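Local coordinates for protein putative amidohydrolase (PDB 3MKV) that probably acts as a zinc-dependent prolidase of the amidohydrolase superfamily, hydrolysing dipeptides that end in proline, at residues A239-A244 and D260-L265; L85-A90 and V162-L167; A118-L123 and V404-R409. All blocks are in the same frame, centred on the assembly; numbering follows the deposited sequence.

Interaction 1: A239-A244 and D260-L265; sequences AAIARA and DETARL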
ATOM      1  N   ALA A 239      36.227  11.805 -17.267  1.00 53.42           N
ATOM      2  CA  ALA A 239      35.183  10.905 -17.754  1.00 51.57           C
ATOM      3  C   ALA A 239      33.774  11.389 -17.384  1.00 53.15           C
ATOM      4  O   ALA A 239      32.879  11.418 -18.223  1.00 52.07           O
ATOM      5  CB  ALA A 239      35.420   9.508 -17.219  1.00 47.41           C
ATOM      6  N   ALA A 240      33.588  11.764 -16.119  1.00 51.32           N
ATOM      7  CA  ALA A 240      32.291  12.218 -15.623  1.00 51.28           C
ATOM      8  C   ALA A 240      31.912  13.606 -16.151  1.00 50.81           C
ATOM      9  O   ALA A 240      30.771  13.855 -16.542  1.00 48.66           O
ATOM     10  CB  ALA A 240      32.280  12.194 -14.109  1.00 51.29           C
ATOM     11  N   ILE A 241      32.879  14.509 -16.178  1.00 50.37           N
ATOM     12  CA  ILE A 241      32.663  15.804 -16.784  1.00 52.38           C
ATOM     13  C   ILE A 241      32.279  15.677 -18.257  1.00 55.99           C
ATOM     14  O   ILE A 241      31.312  16.284 -18.718  1.00 57.53           O
ATOM     15  CB  ILE A 241      33.914  16.652 -16.673  1.00 53.86           C
ATOM     16  CG1 ILE A 241      34.228  16.924 -15.194  1.00 51.60           C
ATOM     17  CG2 ILE A 241      33.744  17.928 -17.479  1.00 57.67           C
ATOM     18  CD1 ILE A 241      35.566  17.610 -14.950  1.00 48.02           C
ATOM     19  N   ALA A 242      33.034  14.869 -18.991  1.00 56.40           N
ATOM     20  CA  ALA A 242      32.829  14.713 -20.427  1.00 54.90           C
ATOM     21  C   ALA A 242      31.442  14.175 -20.800  1.00 53.47           C
ATOM     22  O   ALA A 242      30.800  14.679 -21.726  1.00 53.20           O
ATOM     23  CB  ALA A 242      33.936  13.824 -21.024  1.00 54.14           C
ATOM     24  N   ARG A 243      30.981  13.144 -20.093  1.00 53.73           N
ATOM     25  CA  ARG A 243      29.708  12.505 -20.454  1.00 55.68           C
ATOM     26  C   ARG A 243      28.532  13.430 -20.163  1.00 54.09           C
ATOM     27  O   ARG A 243      27.567  13.507 -20.935  1.00 54.06           O
ATOM     28  CB  ARG A 243      29.537  11.162 -19.737  1.00 54.23           C
ATOM     29  CG  ARG A 243      29.804  11.222 -18.245  1.00 64.67           C
ATOM     30  CD  ARG A 243      29.996   9.828 -17.652  1.00 67.04           C
ATOM     31  NE  ARG A 243      28.897   8.929 -17.996  1.00 70.93           N
ATOM     32  CZ  ARG A 243      27.820   8.718 -17.239  1.00 65.07           C
ATOM     33  NH1 ARG A 243      27.670   9.345 -16.072  1.00 51.30           N
ATOM     34  NH2 ARG A 243      26.887   7.873 -17.655  1.00 60.35           N
ATOM     35  N   ALA A 244      28.630  14.129 -19.039  1.00 48.60           N
ATOM     36  CA  ALA A 244      27.643  15.115 -18.645  1.00 51.22           C
ATOM     37  C   ALA A 244      27.468  16.168 -19.725  1.00 49.15           C
ATOM     38  O   ALA A 244      26.352  16.516 -20.106  1.00 55.97           O
ATOM     39  CB  ALA A 244      28.062  15.770 -17.326  1.00 52.69           C
ATOM     40  N   ASP A 260      43.285  18.865 -19.601  1.00 71.99           N
ATOM     41  CA  ASP A 260      43.349  19.696 -20.803  1.00 69.90           C
ATOM     42  C   ASP A 260      42.329  19.268 -21.846  1.00 68.80           C
ATOM     43  O   ASP A 260      41.608  20.100 -22.408  1.00 69.76           O
ATOM     44  CB  ASP A 260      44.745  19.629 -21.412  1.00 70.86           C
ATOM     45  CG  ASP A 260      45.806  20.186 -20.488  1.00 89.82           C
ATOM     46  OD1 ASP A 260      46.653  19.399 -20.009  1.00101.72           O
ATOM     47  OD2 ASP A 260      45.788  21.409 -20.224  1.00 98.13           O
ATOM     48  N   GLU A 261      42.278  17.966 -22.109  1.00 65.16           N
ATOM     49  CA  GLU A 261      41.426  17.433 -23.162  1.00 64.77           C
ATOM     50  C   GLU A 261      39.935  17.669 -22.885  1.00 64.99           C
ATOM     51  O   GLU A 261      39.165  17.993 -23.798  1.00 64.14           O
ATOM     52  CB  GLU A 261      41.704  15.948 -23.367  1.00 64.49           C
ATOM     53  CG  GLU A 261      40.852  15.323 -24.460  1.00 78.45           C
ATOM     54  CD  GLU A 261      40.856  13.802 -24.416  1.00 89.91           C
ATOM     55  OE1 GLU A 261      39.777  13.205 -24.622  1.00 93.13           O
ATOM     56  OE2 GLU A 261      41.932  13.205 -24.175  1.00 92.24           O
ATOM     57  N   THR A 262      39.531  17.498 -21.629  1.00 61.63           N
ATOM     58  CA  THR A 262      38.144  17.713 -21.247  1.00 60.75           C
ATOM     59  C   THR A 262      37.867  19.205 -21.152  1.00 60.80           C
ATOM     60  O   THR A 262      36.782  19.672 -21.512  1.00 59.16           O
ATOM     61  CB  THR A 262      37.817  17.047 -19.904  1.00 60.72           C
ATOM     62  OG1 THR A 262      38.248  15.686 -19.933  1.00 58.60           O
ATOM     63  CG2 THR A 262      36.325  17.084 -19.636  1.00 61.21           C
ATOM     64  N   ALA A 263      38.853  19.952 -20.663  1.00 60.50           N
ATOM     65  CA  ALA A 263      38.729  21.405 -20.597  1.00 64.69           C
ATOM     66  C   ALA A 263      38.379  21.923 -21.974  1.00 65.04           C
ATOM     67  O   ALA A 263      37.518  22.789 -22.124  1.00 65.79           O
ATOM     68  CB  ALA A 263      40.029  22.036 -20.112  1.00 66.56           C
ATOM     69  N   ARG A 264      39.051  21.372 -22.981  1.00 68.60           N
ATOM     70  CA  ARG A 264      38.818  21.760 -24.362  1.00 68.16           C
ATOM     71  C   ARG A 264      37.385  21.481 -24.782  1.00 64.60           C
ATOM     72  O   ARG A 264      36.735  22.328 -25.383  1.00 68.16           O
ATOM     73  CB  ARG A 264      39.799  21.052 -25.305  1.00 71.30           C
ATOM     74  CG  ARG A 264      41.148  21.757 -25.450  1.00 75.79           C
ATOM     75  CD  ARG A 264      41.875  21.351 -26.747  1.00 81.61           C
ATOM     76  NE  ARG A 264      42.269  19.941 -26.750  1.00 80.00           N
ATOM     77  CZ  ARG A 264      43.236  19.434 -25.988  1.00 79.38           C
ATOM     78  NH1 ARG A 264      43.914  20.216 -25.153  1.00 79.62           N
ATOM     79  NH2 ARG A 264      43.519  18.141 -26.049  1.00 77.64           N
ATOM     80  N   LEU A 265      36.897  20.289 -24.459  1.00 66.67           N
ATOM     81  CA  LEU A 265      35.559  19.856 -24.861  1.00 63.45           C
ATOM     82  C   LEU A 265      34.465  20.739 -24.267  1.00 60.54           C
ATOM     83  O   LEU A 265      33.491  21.093 -24.940  1.00 61.83           O
ATOM     84  CB  LEU A 265      35.342  18.402 -24.451  1.00 64.61           C
ATOM     85  CG  LEU A 265      33.973  17.808 -24.776  1.00 65.43           C
ATOM     86  CD1 LEU A 265      33.912  17.345 -26.226  1.00 60.07           C
ATOM     87  CD2 LEU A 265      33.678  16.660 -23.826  1.00 65.93           C
TER

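Interaction 2: L85-A90 and V162-L167; sequences LVTLRA and VRVGAL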
ATOM      1  N   LEU A  85      13.569  24.574  12.736  1.00 44.66           N
ATOM      2  CA  LEU A  85      14.934  24.904  13.133  1.00 50.19           C
ATOM      3  C   LEU A  85      15.805  25.182  11.929  1.00 49.39           C
ATOM      4  O   LEU A  85      16.581  26.133  11.907  1.00 53.90           O
ATOM      5  CB  LEU A  85      15.555  23.772  13.965  1.00 50.38           C
ATOM      6  CG  LEU A  85      14.886  23.495  15.317  1.00 60.11           C
ATOM      7  CD1 LEU A  85      15.562  22.330  16.033  1.00 64.59           C
ATOM      8  CD2 LEU A  85      14.839  24.738  16.208  1.00 52.79           C
ATOM      9  N   VAL A  86      15.689  24.329  10.927  1.00 52.08           N
ATOM     10  CA  VAL A  86      16.474  24.489   9.730  1.00 43.87           C
ATOM     11  C   VAL A  86      16.177  25.840   9.102  1.00 43.04           C
ATOM     12  O   VAL A  86      17.088  26.564   8.722  1.00 45.21           O
ATOM     13  CB  VAL A  86      16.186  23.365   8.736  1.00 45.89           C
ATOM     14  CG1 VAL A  86      17.036  23.537   7.492  1.00 47.69           C
ATOM     15  CG2 VAL A  86      16.468  22.017   9.388  1.00 41.44           C
ATOM     16  N   THR A  87      14.895  26.175   9.003  1.00 39.27           N
ATOM     17  CA  THR A  87      14.471  27.415   8.382  1.00 38.71           C
ATOM     18  C   THR A  87      15.033  28.610   9.140  1.00 41.99           C
ATOM     19  O   THR A  87      15.615  29.509   8.554  1.00 43.95           O
ATOM     20  CB  THR A  87      12.919  27.536   8.377  1.00 42.54           C
ATOM     21  OG1 THR A  87      12.342  26.510   7.561  1.00 45.90           O
ATOM     22  CG2 THR A  87      12.494  28.877   7.854  1.00 34.28           C
ATOM     23  N   LEU A  88      14.844  28.608  10.454  1.00 44.46           N
ATOM     24  CA  LEU A  88      15.345  29.661  11.324  1.00 45.97           C
ATOM     25  C   LEU A  88      16.873  29.756  11.297  1.00 46.86           C
ATOM     26  O   LEU A  88      17.439  30.849  11.321  1.00 49.64           O
ATOM     27  CB  LEU A  88      14.856  29.413  12.758  1.00 47.87           C
ATOM     28  CG  LEU A  88      13.611  30.128  13.301  1.00 49.53           C
ATOM     29  CD1 LEU A  88      12.649  30.625  12.222  1.00 40.59           C
ATOM     30  CD2 LEU A  88      12.911  29.246  14.322  1.00 50.96           C
ATOM     31  N   ARG A  89      17.546  28.613  11.239  1.00 47.35           N
ATOM     32  CA  ARG A  89      19.018  28.623  11.192  1.00 52.07           C
ATOM     33  C   ARG A  89      19.600  29.067   9.850  1.00 51.97           C
ATOM     34  O   ARG A  89      20.785  29.374   9.769  1.00 54.86           O
ATOM     35  CB  ARG A  89      19.603  27.273  11.599  1.00 48.35           C
ATOM     36  CG  ARG A  89      19.504  26.989  13.088  1.00 42.58           C
ATOM     37  CD  ARG A  89      20.801  26.379  13.585  1.00 59.60           C
ATOM     38  NE  ARG A  89      20.682  24.946  13.824  1.00 72.93           N
ATOM     39  CZ  ARG A  89      21.720  24.120  13.942  1.00 71.83           C
ATOM     40  NH1 ARG A  89      21.523  22.825  14.172  1.00 58.42           N
ATOM     41  NH2 ARG A  89      22.957  24.591  13.816  1.00 60.63           N
ATOM     42  N   ALA A  90      18.764  29.111   8.815  1.00 50.88           N
ATOM     43  CA  ALA A  90      19.169  29.574   7.483  1.00 50.90           C
ATOM     44  C   ALA A  90      19.137  31.096   7.337  1.00 53.38           C
ATOM     45  O   ALA A  90      19.864  31.667   6.519  1.00 57.21           O
ATOM     46  CB  ALA A  90      18.293  28.928   6.401  1.00 52.92           C
ATOM     47  N   VAL A 162       8.601  17.212   1.249  1.00 80.55           N
ATOM     48  CA  VAL A 162      10.013  17.553   1.288  1.00 76.21           C
ATOM     49  C   VAL A 162      10.446  18.041   2.683  1.00 70.48           C
ATOM     50  O   VAL A 162       9.732  18.803   3.348  1.00 64.91           O
ATOM     51  CB  VAL A 162      10.360  18.612   0.222  1.00 75.59           C
ATOM     52  CG1 VAL A 162       9.296  18.623  -0.867  1.00 75.62           C
ATOM     53  CG2 VAL A 162      10.530  19.993   0.854  1.00 80.00           C
ATOM     54  N   ARG A 163      11.608  17.569   3.125  1.00 63.14           N
ATOM     55  CA  ARG A 163      12.220  18.062   4.348  1.00 55.30           C
ATOM     56  C   ARG A 163      12.993  19.303   3.969  1.00 54.54           C
ATOM     57  O   ARG A 163      13.652  19.334   2.934  1.00 57.92           O
ATOM     58  CB  ARG A 163      13.198  17.039   4.928  1.00 55.61           C
ATOM     59  CG  ARG A 163      12.641  15.639   5.152  1.00 49.83           C
ATOM     60  CD  ARG A 163      11.898  15.506   6.453  1.00 44.94           C
ATOM     61  NE  ARG A 163      12.592  16.148   7.555  1.00 44.61           N
ATOM     62  CZ  ARG A 163      11.986  16.616   8.639  1.00 40.13           C
ATOM     63  NH1 ARG A 163      10.674  16.506   8.761  1.00 41.26           N
ATOM     64  NH2 ARG A 163      12.693  17.197   9.595  1.00 53.10           N
ATOM     65  N   VAL A 164      12.926  20.325   4.808  1.00 53.33           N
ATOM     66  CA  VAL A 164      13.583  21.587   4.517  1.00 48.82           C
ATOM     67  C   VAL A 164      15.103  21.453   4.541  1.00 51.13           C
ATOM     68  O   VAL A 164      15.813  22.195   3.863  1.00 48.69           O
ATOM     69  CB  VAL A 164      13.142  22.661   5.514  1.00 52.15           C
ATOM     70  CG1 VAL A 164      14.032  23.886   5.417  1.00 44.89           C
ATOM     71  CG2 VAL A 164      11.670  23.012   5.283  1.00 47.11           C
ATOM     72  N   GLY A 165      15.598  20.493   5.315  1.00 49.52           N
ATOM     73  CA  GLY A 165      17.027  20.278   5.435  1.00 45.64           C
ATOM     74  C   GLY A 165      17.580  19.300   4.425  1.00 47.26           C
ATOM     75  O   GLY A 165      18.752  18.927   4.501  1.00 47.33           O
ATOM     76  N   ALA A 166      16.743  18.877   3.479  1.00 45.17           N
ATOM     77  CA  ALA A 166      17.178  17.972   2.407  1.00 44.27           C
ATOM     78  C   ALA A 166      17.762  18.731   1.224  1.00 42.73           C
ATOM     79  O   ALA A 166      17.064  19.514   0.572  1.00 42.13           O
ATOM     80  CB  ALA A 166      16.030  17.075   1.949  1.00 43.44           C
ATOM     81  N   LEU A 167      19.044  18.505   0.958  1.00 43.42           N
ATOM     82  CA  LEU A 167      19.717  19.105  -0.198  1.00 48.50           C
ATOM     83  C   LEU A 167      19.391  18.368  -1.518  1.00 47.01           C
ATOM     84  O   LEU A 167      19.449  18.956  -2.607  1.00 42.27           O
ATOM     85  CB  LEU A 167      21.238  19.105  -0.005  1.00 46.23           C
ATOM     86  CG  LEU A 167      21.964  19.815   1.146  1.00 51.18           C
ATOM     87  CD1 LEU A 167      23.425  20.033   0.719  1.00 49.90           C
ATOM     88  CD2 LEU A 167      21.337  21.134   1.576  1.00 44.00           C
TER

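Interaction 3: A118-L123 and V404-R409; sequences AVESGL and VMKDGR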
ATOM      1  N   ALA A 118      10.147  34.271   0.154  1.00 48.46           N
ATOM      2  CA  ALA A 118      10.435  34.912   1.429  1.00 47.59           C
ATOM      3  C   ALA A 118      11.362  36.139   1.279  1.00 52.94           C
ATOM      4  O   ALA A 118      11.089  37.210   1.838  1.00 43.83           O
ATOM      5  CB  ALA A 118      11.042  33.900   2.365  1.00 45.27           C
ATOM      6  N   VAL A 119      12.456  35.975   0.535  1.00 48.97           N
ATOM      7  CA  VAL A 119      13.348  37.090   0.233  1.00 51.81           C
ATOM      8  C   VAL A 119      12.683  38.157  -0.639  1.00 55.64           C
ATOM      9  O   VAL A 119      12.779  39.348  -0.353  1.00 60.34           O
ATOM     10  CB  VAL A 119      14.643  36.644  -0.500  1.00 50.51           C
ATOM     11  CG1 VAL A 119      15.468  37.858  -0.873  1.00 46.01           C
ATOM     12  CG2 VAL A 119      15.465  35.706   0.355  1.00 51.24           C
ATOM     13  N   GLU A 120      12.030  37.749  -1.720  1.00 54.42           N
ATOM     14  CA  GLU A 120      11.511  38.744  -2.640  1.00 55.50           C
ATOM     15  C   GLU A 120      10.400  39.570  -2.012  1.00 59.22           C
ATOM     16  O   GLU A 120      10.243  40.747  -2.336  1.00 61.36           O
ATOM     17  CB  GLU A 120      11.086  38.125  -3.974  1.00 53.75           C
ATOM     18  CG  GLU A 120      12.263  37.653  -4.826  1.00 70.46           C
ATOM     19  CD  GLU A 120      13.276  38.761  -5.139  1.00 77.34           C
ATOM     20  OE1 GLU A 120      12.906  39.698  -5.886  1.00 80.71           O
ATOM     21  OE2 GLU A 120      14.442  38.688  -4.658  1.00 66.49           O
ATOM     22  N   SER A 121       9.633  38.962  -1.110  1.00 59.06           N
ATOM     23  CA  SER A 121       8.566  39.675  -0.414  1.00 59.92           C
ATOM     24  C   SER A 121       9.099  40.524   0.750  1.00 59.41           C
ATOM     25  O   SER A 121       8.343  41.230   1.419  1.00 62.34           O
ATOM     26  CB  SER A 121       7.515  38.691   0.097  1.00 57.10           C
ATOM     27  OG  SER A 121       7.990  38.014   1.252  1.00 61.95           O
ATOM     28  N   GLY A 122      10.402  40.454   0.987  1.00 53.99           N
ATOM     29  CA  GLY A 122      11.007  41.192   2.086  1.00 57.55           C
ATOM     30  C   GLY A 122      10.806  40.573   3.463  1.00 61.70           C
ATOM     31  O   GLY A 122      11.219  41.148   4.469  1.00 60.41           O
ATOM     32  N   LEU A 123      10.180  39.400   3.518  1.00 60.30           N
ATOM     33  CA  LEU A 123       9.967  38.725   4.789  1.00 57.49           C
ATOM     34  C   LEU A 123      11.301  38.436   5.488  1.00 61.03           C
ATOM     35  O   LEU A 123      11.382  38.438   6.717  1.00 60.83           O
ATOM     36  CB  LEU A 123       9.144  37.450   4.591  1.00 60.48           C
ATOM     37  CG  LEU A 123       8.799  36.586   5.817  1.00 65.81           C
ATOM     38  CD1 LEU A 123       7.965  37.357   6.858  1.00 62.17           C
ATOM     39  CD2 LEU A 123       8.081  35.301   5.388  1.00 56.75           C
ATOM     40  N   VAL A 404      25.833  48.444   0.554  1.00 60.03           N
ATOM     41  CA  VAL A 404      25.304  47.308  -0.194  1.00 55.92           C
ATOM     42  C   VAL A 404      23.861  47.565  -0.628  1.00 56.17           C
ATOM     43  O   VAL A 404      22.972  47.694   0.202  1.00 53.94           O
ATOM     44  CB  VAL A 404      25.355  45.998   0.621  1.00 58.18           C
ATOM     45  CG1 VAL A 404      24.740  44.846  -0.191  1.00 59.70           C
ATOM     46  CG2 VAL A 404      26.792  45.668   1.032  1.00 51.13           C
ATOM     47  N   MET A 405      23.644  47.632  -1.938  1.00 56.50           N
ATOM     48  CA  MET A 405      22.344  47.963  -2.501  1.00 55.90           C
ATOM     49  C   MET A 405      21.827  46.786  -3.321  1.00 57.17           C
ATOM     50  O   MET A 405      22.508  46.321  -4.229  1.00 59.16           O
ATOM     51  CB  MET A 405      22.455  49.220  -3.390  1.00 56.57           C
ATOM     52  CG  MET A 405      21.143  49.702  -4.005  1.00 54.27           C
ATOM     53  SD  MET A 405      21.223  51.299  -4.871  1.00 51.73           S
ATOM     54  CE  MET A 405      21.346  50.819  -6.564  1.00 40.16           C
ATOM     55  N   LYS A 406      20.623  46.313  -3.012  1.00 55.04           N
ATOM     56  CA  LYS A 406      19.969  45.264  -3.770  0.50 54.85           C
ATOM     57  C   LYS A 406      18.602  45.742  -4.194  1.00 57.00           C
ATOM     58  O   LYS A 406      17.854  46.180  -3.348  1.00 53.25           O
ATOM     59  CB  LYS A 406      19.866  43.971  -2.958  0.50 54.45           C
ATOM     60  CG  LYS A 406      18.801  42.991  -3.438  0.50 52.39           C
ATOM     61  CD  LYS A 406      18.500  41.955  -2.364  0.50 44.18           C
ATOM     62  CE  LYS A 406      17.171  41.262  -2.594  0.50 44.03           C
ATOM     63  NZ  LYS A 406      16.853  40.304  -1.503  0.50 33.52           N
ATOM     64  N   ASP A 407      18.271  45.640  -5.475  1.00 63.28           N
ATOM     65  CA  ASP A 407      16.977  46.087  -5.984  1.00 66.95           C
ATOM     66  C   ASP A 407      16.703  47.552  -5.643  1.00 67.60           C
ATOM     67  O   ASP A 407      15.564  47.914  -5.328  1.00 67.25           O
ATOM     68  CB  ASP A 407      15.836  45.221  -5.427  1.00 69.72           C
ATOM     69  CG  ASP A 407      15.753  43.856  -6.089  1.00 75.22           C
ATOM     70  OD1 ASP A 407      15.568  42.855  -5.361  1.00 75.37           O
ATOM     71  OD2 ASP A 407      15.876  43.780  -7.333  1.00 80.35           O
ATOM     72  N   GLY A 408      17.739  48.388  -5.703  1.00 62.73           N
ATOM     73  CA  GLY A 408      17.576  49.818  -5.446  1.00 60.98           C
ATOM     74  C   GLY A 408      17.272  50.202  -4.001  1.00 63.05           C
ATOM     75  O   GLY A 408      16.827  51.317  -3.730  1.00 64.22           O
ATOM     76  N   ARG A 409      17.500  49.284  -3.067  1.00 63.72           N
ATOM     77  CA  ARG A 409      17.355  49.592  -1.654  1.00 63.55           C
ATOM     78  C   ARG A 409      18.679  49.336  -0.966  1.00 63.47           C
ATOM     79  O   ARG A 409      19.441  48.470  -1.376  1.00 64.26           O
ATOM     80  CB  ARG A 409      16.253  48.751  -1.000  1.00 63.31           C
ATOM     81  CG  ARG A 409      14.959  48.671  -1.800  1.00 72.56           C
ATOM     82  CD  ARG A 409      13.798  48.118  -0.979  1.00 76.22           C
ATOM     83  NE  ARG A 409      13.227  49.129  -0.089  1.00 99.95           N
ATOM     84  CZ  ARG A 409      11.972  49.116   0.358  1.00106.38           C
ATOM     85  NH1 ARG A 409      11.145  48.143  -0.006  1.00107.82           N
ATOM     86  NH2 ARG A 409      11.539  50.080   1.164  1.00104.50           N
TER
HETATM   87  O   HOH W   1      14.919  40.929  -7.953  1.00 73.38           O

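Interaction 1: A239-A244 and D260-L265
I241 and A242 on helix 238-246 face T262 and L265 on helix 260-269, and the side chains meet through carbon atoms alone. The tightest point is methyl on methyl: I241 CG2 lies 3.5 Å from T262 CG2. T262 CG2 also approaches the branch point, with I241 CB 3.8 Å away, so the threonine methyl rests against the beta-branched root of the isoleucine; CG1 of I241 stands beside its backbone N (chi1 -64°), and it is CG2 and CB that touch T262. The two side chains cross at a slant. T262 can offer its methyl because CG2 stands anti to the backbone N, with the hydroxyl turned beside that N (chi1 -51°). One turn further along, L265 reaches over with a single branch. Its CD2 comes to 4.0 Å from A242 CB, and the small alanine lets the leucine lie close to the backbone of helix 238-246.

Both helices belong to the TIM-barrel fold of the amidohydrolases. Helix 238-246 follows strand 232-235, which carries the zinc ligand H234, and helix 260-269 follows strand 251-254, which ends at the zinc ligand H254. The short segments run nearly side by side, their N-to-C directions 18° apart and their axes approaching to 9.7 Å. A242 and T262 are the nearest pair of the two backbones, with 6.2 Å between A242 CA and T262 CA.

The polar ends find partners outside the two segments. The T262 hydroxyl bonds to D259 OD1 just ahead of its own helix, so the oxygen is satisfied locally and the methyl does the packing. R243 bonds to the carbonyl of Y212, and D260 forms a salt bridge to R316 in helix 307-317, whose I313 and A317 cover A263.

Interaction 2: L85-A90 and V162-L167
A type I beta turn from R163 to A166, in the loop that precedes strand 168-170, sets V164 and G165 against V86 and T87 near the start of helix 83-99. The turn is closed by A166 N bonding to R163 O at 3.2 Å, which brings V164 and G165 to its corner. V164 CG1 is the atom that does most of the touching. It meets V86 CG1 at 3.7 Å, the two valines sliding past each other in opposite directions, and it approaches T87 OG1 at 3.8 Å, here with the side chains crossing at about a right angle. V86 extends CG1 anti to its backbone N (chi1 -179°), and the same methyl reaches the main chain of the turn, V86 CG1 to G165 CA being 3.9 Å.

N83, at the first turn of the helix, holds the polar side together: its OD1 accepts the backbone N of V164, and its carbonyl O takes the T87 hydroxyl. The surroundings are oligomeric. T87 packs on V84 of the second subunit, while R163 forms a salt bridge with D150 of the third subunit and bonds to the carbonyl of A79 in its own chain. The turn takes no part in the zinc site.

All four touching residues are buried, and the contact itself is van der Waals in character. The T87 oxygen can lie against a valine methyl at little cost because its hydrogen-bonding need is met by N83, so one asparagine serves both the loop and the helix.

Interaction 3: A118-L123 and V404-R409
E120 and D407 point their carboxylates at the same water from opposite segments, with the two side chains at about a right angle and the carboxylate planes turned 74° apart. The water lies 3.1 Å from E120 OE1 and 3.1 Å from D407 OD2, donating to each, although it has more acceptors around it than protons to give. E120 gets there by bending at chi2 (-57°), which folds its end back toward the hairpin. The acid oxygens themselves keep their distance, E120 OE1 to D407 OD1 being 4.2 Å, and the water would partly screen the two like charges. D407 OD2 also makes a salt bridge with R128, which probably favours the ionised form.

Helix 113-120 of the barrel here meets the hairpin of strands 403-406 and 409-413. A type I' turn from K406 to R409 links the strands, with K406 N to R409 O at 3.0 Å and R409 N to K406 O at 3.1 Å; D407 and G408 both take positive phi at its corner. The helix ends in a Schellman motif, with G122 as the first residue to leave helical geometry.

K406 runs extended from the last strand position toward V119, crossing it obliquely. The lysine was modelled in two conformers, and the position of NZ is doubtful, since it comes very close to the V119 methyl CG1. In the conformer described here K406 NZ bonds to the carbonyl of G126 and lies 4.3 Å from E120 OE2, beyond a salt bridge. V119 also packs on V124 and on M94 of helix 83-99, while A118 and L123 lie against L88 of the second subunit.

Interactions 2 and 3 are neighbours, their centres 21 Å apart and nearest atoms about 8 Å, while the centre of interaction 1 sits 34 Å from that of interaction 2 and 38 Å from that of interaction 3, on the opposite side of the chain's centre from the latter. Along the sequence 118-123 falls between 85-90 and 162-167, so interactions 2 and 3 interleave; interaction 1 follows the second segment of interaction 2 and precedes 404-409. Helix 83-99, which carries 85-90, also packs on V119 and V404 of interaction 3. These two contacts border the second subunit, whereas no other chain touches the two segments of interaction 1. Interaction 3 ties the barrel to the C-terminal hairpin.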